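Local coordinates for protein serpin-12 (Manduca sexta, PDB 6CJ7) that inhibits serine proteases as a member of the serpin family and controls the prophenoloxidase activation system in larval hemolymph, at residues A29-F41 against P371-A385. Residues are numbered along the deposited sequence; the frame is centred on the assembly and turned at random.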
ATOM      1  N   ALA A  29      -7.862  -5.192   8.795  1.00 22.83           N
ATOM      2  CA  ALA A  29      -8.789  -6.161   8.224  1.00 22.96           C
ATOM      3  C   ALA A  29      -9.645  -6.852   9.284  1.00 26.48           C
ATOM      4  O   ALA A  29     -10.778  -7.248   8.997  1.00 29.84           O
ATOM      5  CB  ALA A  29      -8.013  -7.194   7.403  1.00 22.16           C
ATOM      6  N   THR A  30      -9.135  -7.010  10.508  1.00 27.37           N
ATOM      7  CA  THR A  30      -9.929  -7.654  11.547  1.00 30.03           C
ATOM      8  C   THR A  30     -10.998  -6.738  12.120  1.00 34.06           C
ATOM      9  O   THR A  30     -11.899  -7.227  12.813  1.00 38.46           O
ATOM     10  CB  THR A  30      -9.046  -8.139  12.702  1.00 34.27           C
ATOM     11  OG1 THR A  30      -8.574  -7.011  13.454  1.00 35.14           O
ATOM     12  CG2 THR A  30      -7.867  -8.940  12.193  1.00 33.42           C
ATOM     13  N   GLU A  31     -10.927  -5.433  11.854  1.00 33.07           N
ATOM     14  CA  GLU A  31     -11.792  -4.461  12.514  1.00 35.14           C
ATOM     15  C   GLU A  31     -12.935  -3.961  11.646  1.00 37.93           C
ATOM     16  O   GLU A  31     -13.818  -3.261  12.154  1.00 41.20           O
ATOM     17  CB  GLU A  31     -10.976  -3.255  12.972  1.00 41.93           C
ATOM     18  CG  GLU A  31      -9.933  -3.576  14.008  1.00 50.51           C
ATOM     19  CD  GLU A  31      -8.963  -2.438  14.196  1.00 53.13           C
ATOM     20  OE1 GLU A  31      -9.224  -1.342  13.652  1.00 60.50           O
ATOM     21  OE2 GLU A  31      -7.941  -2.637  14.878  1.00 47.46           O
ATOM     22  N   GLN A  32     -12.940  -4.283  10.357  1.00 31.97           N
ATOM     23  CA  GLN A  32     -14.017  -3.854   9.483  1.00 36.60           C
ATOM     24  C   GLN A  32     -14.160  -4.886   8.373  1.00 31.95           C
ATOM     25  O   GLN A  32     -13.219  -5.615   8.054  1.00 31.98           O
ATOM     26  CB  GLN A  32     -13.740  -2.459   8.907  1.00 38.74           C
ATOM     27  CG  GLN A  32     -12.409  -2.367   8.176  1.00 45.72           C
ATOM     28  CD  GLN A  32     -12.059  -0.953   7.748  1.00 55.63           C
ATOM     29  OE1 GLN A  32     -12.278  -0.566   6.598  1.00 60.13           O
ATOM     30  NE2 GLN A  32     -11.500  -0.176   8.671  1.00 52.29           N
ATOM     31  N   SER A  33     -15.359  -4.967   7.815  1.00 34.07           N
ATOM     32  CA  SER A  33     -15.609  -5.779   6.640  1.00 36.78           C
ATOM     33  C   SER A  33     -15.533  -4.891   5.403  1.00 40.29           C
ATOM     34  O   SER A  33     -15.210  -3.703   5.475  1.00 45.98           O
ATOM     35  CB  SER A  33     -16.963  -6.476   6.751  1.00 44.78           C
ATOM     36  OG  SER A  33     -17.997  -5.523   6.905  1.00 46.80           O
ATOM     37  N   GLY A  34     -15.825  -5.473   4.255  1.00 33.03           N
ATOM     38  CA  GLY A  34     -15.835  -4.701   3.032  1.00 31.52           C
ATOM     39  C   GLY A  34     -14.485  -4.680   2.352  1.00 26.53           C
ATOM     40  O   GLY A  34     -13.481  -5.206   2.847  1.00 25.46           O
ATOM     41  N   ASN A  35     -14.471  -4.053   1.177  1.00 26.33           N
ATOM     42  CA  ASN A  35     -13.217  -3.853   0.456  1.00 24.48           C
ATOM     43  C   ASN A  35     -12.200  -3.155   1.345  1.00 25.38           C
ATOM     44  O   ASN A  35     -12.529  -2.227   2.092  1.00 27.52           O
ATOM     45  CB  ASN A  35     -13.448  -3.013  -0.801  1.00 24.98           C
ATOM     46  CG  ASN A  35     -14.148  -3.783  -1.893  1.00 25.61           C
ATOM     47  OD1 ASN A  35     -14.199  -5.002  -1.851  1.00 25.27           O
ATOM     48  ND2 ASN A  35     -14.703  -3.072  -2.860  1.00 26.76           N
ATOM     49  N   LEU A  36     -10.956  -3.608   1.266  1.00 21.82           N
ATOM     50  CA  LEU A  36      -9.881  -2.996   2.030  1.00 20.87           C
ATOM     51  C   LEU A  36      -8.627  -2.975   1.175  1.00 24.33           C
ATOM     52  O   LEU A  36      -8.269  -3.989   0.570  1.00 23.26           O
ATOM     53  CB  LEU A  36      -9.638  -3.763   3.331  1.00 22.57           C
ATOM     54  CG  LEU A  36      -8.718  -3.068   4.330  1.00 31.43           C
ATOM     55  CD1 LEU A  36      -9.455  -1.913   4.994  1.00 32.89           C
ATOM     56  CD2 LEU A  36      -8.204  -4.070   5.359  1.00 32.99           C
ATOM     57  N   ALA A  37      -7.953  -1.825   1.139  1.00 20.84           N
ATOM     58  CA  ALA A  37      -6.756  -1.669   0.323  1.00 18.26           C
ATOM     59  C   ALA A  37      -5.780  -0.763   1.050  1.00 18.84           C
ATOM     60  O   ALA A  37      -6.190   0.237   1.645  1.00 23.21           O
ATOM     61  CB  ALA A  37      -7.092  -1.069  -1.043  1.00 27.66           C
ATOM     62  N   ALA A  38      -4.494  -1.112   0.999  1.00 16.79           N
ATOM     63  CA  ALA A  38      -3.462  -0.276   1.591  1.00 17.24           C
ATOM     64  C   ALA A  38      -2.122  -0.708   1.031  1.00 19.24           C
ATOM     65  O   ALA A  38      -1.980  -1.812   0.493  1.00 20.09           O
ATOM     66  CB  ALA A  38      -3.437  -0.369   3.120  1.00 20.64           C
ATOM     67  N   SER A  39      -1.137   0.166   1.172  1.00 15.58           N
ATOM     68  CA  SER A  39       0.221  -0.165   0.741  1.00 15.60           C
ATOM     69  C   SER A  39       1.113  -0.448   1.939  1.00 16.66           C
ATOM     70  O   SER A  39       1.443   0.489   2.677  1.00 19.17           O
ATOM     71  CB  SER A  39       0.815   0.975  -0.078  1.00 18.35           C
ATOM     72  OG  SER A  39       2.203   0.706  -0.342  1.00 17.16           O
ATOM     73  N   PRO A  40       1.549  -1.692   2.172  1.00 20.09           N
ATOM     74  CA  PRO A  40       2.547  -1.918   3.233  1.00 19.29           C
ATOM     75  C   PRO A  40       3.805  -1.100   3.030  1.00 19.12           C
ATOM     76  O   PRO A  40       4.423  -0.663   4.014  1.00 20.20           O
ATOM     77  CB  PRO A  40       2.825  -3.426   3.147  1.00 21.61           C
ATOM     78  CG  PRO A  40       1.543  -3.989   2.555  1.00 21.80           C
ATOM     79  CD  PRO A  40       1.113  -2.952   1.545  1.00 24.17           C
ATOM     80  N   PHE A  41       4.186  -0.863   1.772  1.00 17.46           N
ATOM     81  CA  PHE A  41       5.336  -0.015   1.467  1.00 18.68           C
ATOM     82  C   PHE A  41       5.141   1.406   2.005  1.00 22.09           C
ATOM     83  O   PHE A  41       5.987   1.917   2.757  1.00 18.87           O
ATOM     84  CB  PHE A  41       5.571  -0.040  -0.053  1.00 21.09           C
ATOM     85  CG  PHE A  41       6.617   0.909  -0.535  1.00 21.81           C
ATOM     86  CD1 PHE A  41       7.952   0.711  -0.212  1.00 24.03           C
ATOM     87  CD2 PHE A  41       6.276   1.994  -1.319  1.00 29.51           C
ATOM     88  CE1 PHE A  41       8.928   1.590  -0.658  1.00 25.92           C
ATOM     89  CE2 PHE A  41       7.246   2.875  -1.774  1.00 36.93           C
ATOM     90  CZ  PHE A  41       8.573   2.668  -1.445  1.00 27.99           C
ATOM     91  N   PRO A 371       5.624  -6.434  -0.824  1.00 20.13           N
ATOM     92  CA  PRO A 371       4.242  -6.138  -1.231  1.00 19.02           C
ATOM     93  C   PRO A 371       3.992  -4.637  -1.256  1.00 20.85           C
ATOM     94  O   PRO A 371       3.952  -3.974  -0.213  1.00 23.87           O
ATOM     95  CB  PRO A 371       3.408  -6.842  -0.151  1.00 17.88           C
ATOM     96  CG  PRO A 371       4.290  -6.769   1.075  1.00 20.20           C
ATOM     97  CD  PRO A 371       5.704  -6.935   0.560  1.00 21.27           C
ATOM     98  N   LEU A 372       3.820  -4.097  -2.456  1.00 16.64           N
ATOM     99  CA  LEU A 372       3.529  -2.682  -2.634  1.00 17.54           C
ATOM    100  C   LEU A 372       2.071  -2.356  -2.368  1.00 20.35           C
ATOM    101  O   LEU A 372       1.764  -1.213  -2.038  1.00 20.34           O
ATOM    102  CB  LEU A 372       3.866  -2.233  -4.055  1.00 18.14           C
ATOM    103  CG  LEU A 372       5.347  -2.339  -4.429  1.00 19.23           C
ATOM    104  CD1 LEU A 372       5.547  -1.935  -5.885  1.00 22.65           C
ATOM    105  CD2 LEU A 372       6.165  -1.443  -3.517  1.00 22.10           C
ATOM    106  N   PHE A 373       1.172  -3.318  -2.555  1.00 18.89           N
ATOM    107  CA  PHE A 373      -0.257  -3.099  -2.375  1.00 19.19           C
ATOM    108  C   PHE A 373      -0.853  -4.405  -1.876  1.00 16.58           C
ATOM    109  O   PHE A 373      -0.479  -5.487  -2.353  1.00 19.07           O
ATOM    110  CB  PHE A 373      -0.895  -2.683  -3.719  1.00 18.72           C
ATOM    111  CG  PHE A 373      -2.050  -1.754  -3.626  1.00 29.70           C
ATOM    112  CD1 PHE A 373      -3.327  -2.241  -3.395  1.00 36.32           C
ATOM    113  CD2 PHE A 373      -1.892  -0.406  -3.889  1.00 22.91           C
ATOM    114  CE1 PHE A 373      -4.419  -1.377  -3.350  1.00 36.79           C
ATOM    115  CE2 PHE A 373      -2.957   0.453  -3.852  1.00 35.37           C
ATOM    116  CZ  PHE A 373      -4.232  -0.029  -3.579  1.00 37.36           C
ATOM    117  N   MET A 374      -1.767  -4.306  -0.911  1.00 19.17           N
ATOM    118  CA  MET A 374      -2.572  -5.447  -0.481  1.00 19.61           C
ATOM    119  C   MET A 374      -4.036  -5.057  -0.585  1.00 19.51           C
ATOM    120  O   MET A 374      -4.418  -3.954  -0.184  1.00 19.45           O
ATOM    121  CB  MET A 374      -2.234  -5.893   0.947  1.00 19.16           C
ATOM    122  CG  MET A 374      -0.826  -6.432   1.087  1.00 22.65           C
ATOM    123  SD  MET A 374      -0.486  -6.988   2.758  1.00 26.53           S
ATOM    124  CE  MET A 374      -1.471  -8.488   2.837  1.00 32.94           C
ATOM    125  N   ALA A 375      -4.851  -5.938  -1.155  1.00 18.29           N
ATOM    126  CA  ALA A 375      -6.269  -5.625  -1.261  1.00 21.76           C
ATOM    127  C   ALA A 375      -7.078  -6.856  -0.912  1.00 21.96           C
ATOM    128  O   ALA A 375      -6.823  -7.948  -1.434  1.00 23.49           O
ATOM    129  CB  ALA A 375      -6.648  -5.133  -2.662  1.00 24.81           C
ATOM    130  N   ARG A 376      -8.075  -6.668  -0.060  1.00 20.06           N
ATOM    131  CA  ARG A 376      -9.108  -7.664   0.169  1.00 19.60           C
ATOM    132  C   ARG A 376     -10.312  -7.238  -0.667  1.00 20.18           C
ATOM    133  O   ARG A 376     -10.967  -6.233  -0.369  1.00 23.34           O
ATOM    134  CB  ARG A 376      -9.433  -7.760   1.662  1.00 21.78           C
ATOM    135  CG  ARG A 376     -10.647  -8.654   2.019  1.00 24.75           C
ATOM    136  CD  ARG A 376     -10.841  -8.699   3.502  1.00 25.59           C
ATOM    137  NE  ARG A 376     -11.511  -7.472   3.927  1.00 27.33           N
ATOM    138  CZ  ARG A 376     -11.661  -7.074   5.181  1.00 26.98           C
ATOM    139  NH1 ARG A 376     -11.209  -7.823   6.165  1.00 25.54           N
ATOM    140  NH2 ARG A 376     -12.274  -5.927   5.436  1.00 28.43           N
ATOM    141  N   ILE A 377     -10.587  -7.984  -1.727  1.00 20.33           N
ATOM    142  CA  ILE A 377     -11.642  -7.633  -2.669  1.00 22.29           C
ATOM    143  C   ILE A 377     -12.888  -8.407  -2.259  1.00 24.09           C
ATOM    144  O   ILE A 377     -13.026  -9.598  -2.564  1.00 21.29           O
ATOM    145  CB  ILE A 377     -11.240  -7.927  -4.117  1.00 20.62           C
ATOM    146  CG1 ILE A 377      -9.876  -7.292  -4.413  1.00 23.82           C
ATOM    147  CG2 ILE A 377     -12.327  -7.463  -5.068  1.00 26.01           C
ATOM    148  CD1 ILE A 377      -9.921  -5.817  -4.638  1.00 34.00           C
ATOM    149  N   MET A 378     -13.795  -7.726  -1.547  1.00 21.09           N
ATOM    150  CA  MET A 378     -15.111  -8.256  -1.205  1.00 22.34           C
ATOM    151  C   MET A 378     -16.150  -8.003  -2.280  1.00 24.91           C
ATOM    152  O   MET A 378     -17.146  -8.731  -2.342  1.00 26.73           O
ATOM    153  CB  MET A 378     -15.642  -7.651   0.102  1.00 23.20           C
ATOM    154  CG  MET A 378     -14.754  -7.827   1.313  1.00 29.30           C
ATOM    155  SD  MET A 378     -14.159  -9.526   1.618  1.00 29.78           S
ATOM    156  CE  MET A 378     -15.601 -10.379   2.397  1.00 50.09           C
ATOM    157  N   ASP A 379     -15.976  -6.958  -3.075  1.00 24.41           N
ATOM    158  CA  ASP A 379     -16.990  -6.544  -4.043  1.00 28.89           C
ATOM    159  C   ASP A 379     -16.288  -5.746  -5.131  1.00 27.28           C
ATOM    160  O   ASP A 379     -16.023  -4.554  -4.948  1.00 26.28           O
ATOM    161  CB  ASP A 379     -18.078  -5.698  -3.365  1.00 31.28           C
ATOM    162  CG  ASP A 379     -19.225  -5.335  -4.300  1.00 33.11           C
ATOM    163  OD1 ASP A 379     -19.085  -5.519  -5.529  1.00 28.51           O
ATOM    164  OD2 ASP A 379     -20.273  -4.851  -3.802  1.00 33.56           O
ATOM    165  N   PRO A 380     -15.969  -6.360  -6.273  1.00 25.50           N
ATOM    166  CA  PRO A 380     -15.218  -5.642  -7.309  1.00 22.51           C
ATOM    167  C   PRO A 380     -16.015  -4.560  -8.023  1.00 25.98           C
ATOM    168  O   PRO A 380     -15.426  -3.839  -8.838  1.00 30.29           O
ATOM    169  CB  PRO A 380     -14.818  -6.763  -8.281  1.00 22.90           C
ATOM    170  CG  PRO A 380     -15.935  -7.761  -8.146  1.00 22.99           C
ATOM    171  CD  PRO A 380     -16.286  -7.743  -6.670  1.00 28.30           C
ATOM    172  N   THR A 381     -17.321  -4.431  -7.765  1.00 25.88           N
ATOM    173  CA  THR A 381     -18.131  -3.412  -8.421  1.00 29.71           C
ATOM    174  C   THR A 381     -18.054  -2.065  -7.722  1.00 32.71           C
ATOM    175  O   THR A 381     -18.577  -1.079  -8.250  1.00 36.00           O
ATOM    176  CB  THR A 381     -19.600  -3.849  -8.502  1.00 33.12           C
ATOM    177  OG1 THR A 381     -20.196  -3.840  -7.192  1.00 33.23           O
ATOM    178  CG2 THR A 381     -19.708  -5.244  -9.091  1.00 31.95           C
ATOM    179  N   LEU A 382     -17.426  -2.003  -6.553  1.00 28.98           N
ATOM    180  CA  LEU A 382     -17.341  -0.786  -5.764  1.00 31.85           C
ATOM    181  C   LEU A 382     -15.914  -0.272  -5.790  1.00 30.65           C
ATOM    182  O   LEU A 382     -14.963  -1.044  -5.622  1.00 32.52           O
ATOM    183  CB  LEU A 382     -17.784  -1.036  -4.319  1.00 35.56           C
ATOM    184  CG  LEU A 382     -19.252  -1.453  -4.194  1.00 41.75           C
ATOM    185  CD1 LEU A 382     -19.611  -1.799  -2.761  1.00 49.23           C
ATOM    186  CD2 LEU A 382     -20.160  -0.364  -4.727  1.00 37.86           C
ATOM    187  N   GLU A 383     -15.771   1.032  -5.998  1.00 28.64           N
ATOM    188  CA  GLU A 383     -14.453   1.634  -6.130  1.00 28.85           C
ATOM    189  C   GLU A 383     -13.842   2.078  -4.807  1.00 37.54           C
ATOM    190  O   GLU A 383     -12.661   2.433  -4.788  1.00 37.24           O
ATOM    191  CB  GLU A 383     -14.523   2.836  -7.079  1.00 43.62           C
ATOM    192  CG  GLU A 383     -15.120   2.496  -8.431  1.00 56.37           C
ATOM    193  CD  GLU A 383     -14.643   3.420  -9.529  1.00 67.79           C
ATOM    194  OE1 GLU A 383     -14.388   4.610  -9.240  1.00 71.72           O
ATOM    195  OE2 GLU A 383     -14.516   2.953 -10.681  1.00 72.82           O
ATOM    196  N   HIS A 384     -14.588   2.055  -3.704  1.00 38.21           N
ATOM    197  CA  HIS A 384     -14.097   2.590  -2.440  1.00 52.71           C
ATOM    198  C   HIS A 384     -13.916   1.491  -1.398  1.00 61.86           C
ATOM    199  O   HIS A 384     -14.569   0.442  -1.452  1.00 61.43           O
ATOM    200  CB  HIS A 384     -15.042   3.662  -1.897  1.00 57.49           C
ATOM    201  CG  HIS A 384     -16.446   3.181  -1.690  1.00 69.66           C
ATOM    202  ND1 HIS A 384     -16.761   2.134  -0.848  1.00 72.85           N
ATOM    203  CD2 HIS A 384     -17.619   3.601  -2.224  1.00 77.06           C
ATOM    204  CE1 HIS A 384     -18.066   1.934  -0.870  1.00 75.87           C
ATOM    205  NE2 HIS A 384     -18.610   2.810  -1.696  1.00 78.38           N
ATOM    206  N   ALA A 385     -13.025   1.755  -0.440  1.00 63.05           N
ATOM    207  CA  ALA A 385     -12.810   0.873   0.704  1.00 62.83           C
ATOM    208  C   ALA A 385     -13.473   1.432   1.962  1.00 69.68           C
ATOM    209  O   ALA A 385     -14.220   2.409   1.903  1.00 71.43           O
ATOM    210  CB  ALA A 385     -11.325   0.661   0.944  1.00 57.43           C
TER
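The short strand 36-38 pairs antiparallel with strand 373-377 near the end of the chain, and Arg376 and Asn35 tie the flanking loops to it. Leu36 and Arg376 form one hydrogen-bonded pair, Ala38 and Met374 the next. Ala37 and Ala375 are the non-hydrogen-bonded pair between them.

Arg376 lies on the same face of the sheet as Leu36. Its CG is anti to the backbone N (chi1 172°), and the bend at chi3 (79°) brings the guanidinium to the end of helix 19-31 and the loop that follows it. Arg376 NE and NH2 grip Gly34 O side-on, the NH2 bond being 2.9 Å. Arg376 NH2 also donates to Gln32 O at 2.8 Å, from above that carbonyl's plane. Arg376 NH1 binds Ala29 O at 2.9 Å, and Leu36 CD2 covers one guanidinium face. A salt bridge from NH1 to Asp246 probably balances the charge. A leucine in place of Arg376 would take away all three donors, and the carbonyls of Ala29, Gln32 and Gly34 would probably be left without these bonds and Asp246 without its countercharge.

This pairing belongs to sheet B of the serpin fold: strand 373-377 also pairs with strand 359-365, so strand 36-38 extends that antiparallel sheet.

Beyond the strand, the Asn35 amide binds the backbone of 378-379 through both its oxygen and its nitrogen. Asn35 OD1 accepts from Met378 N at 2.8 Å and also from Asp379 N. Asn35 ND2 donates to Asp379 O at 2.9 Å, nearly straight (174°) and in the amide plane.

At the other end, Ser39 OG donates to Leu372 O at 2.6 Å and caps helix 40-51 by accepting from Ser42 N. Pro40 CG rests on Met374 SD at 3.6 Å, the two side chains crossing at about a right angle. On the face away from Leu36 and Arg376, Ala37 CB packs against Phe373 CE1 at 3.5 Å.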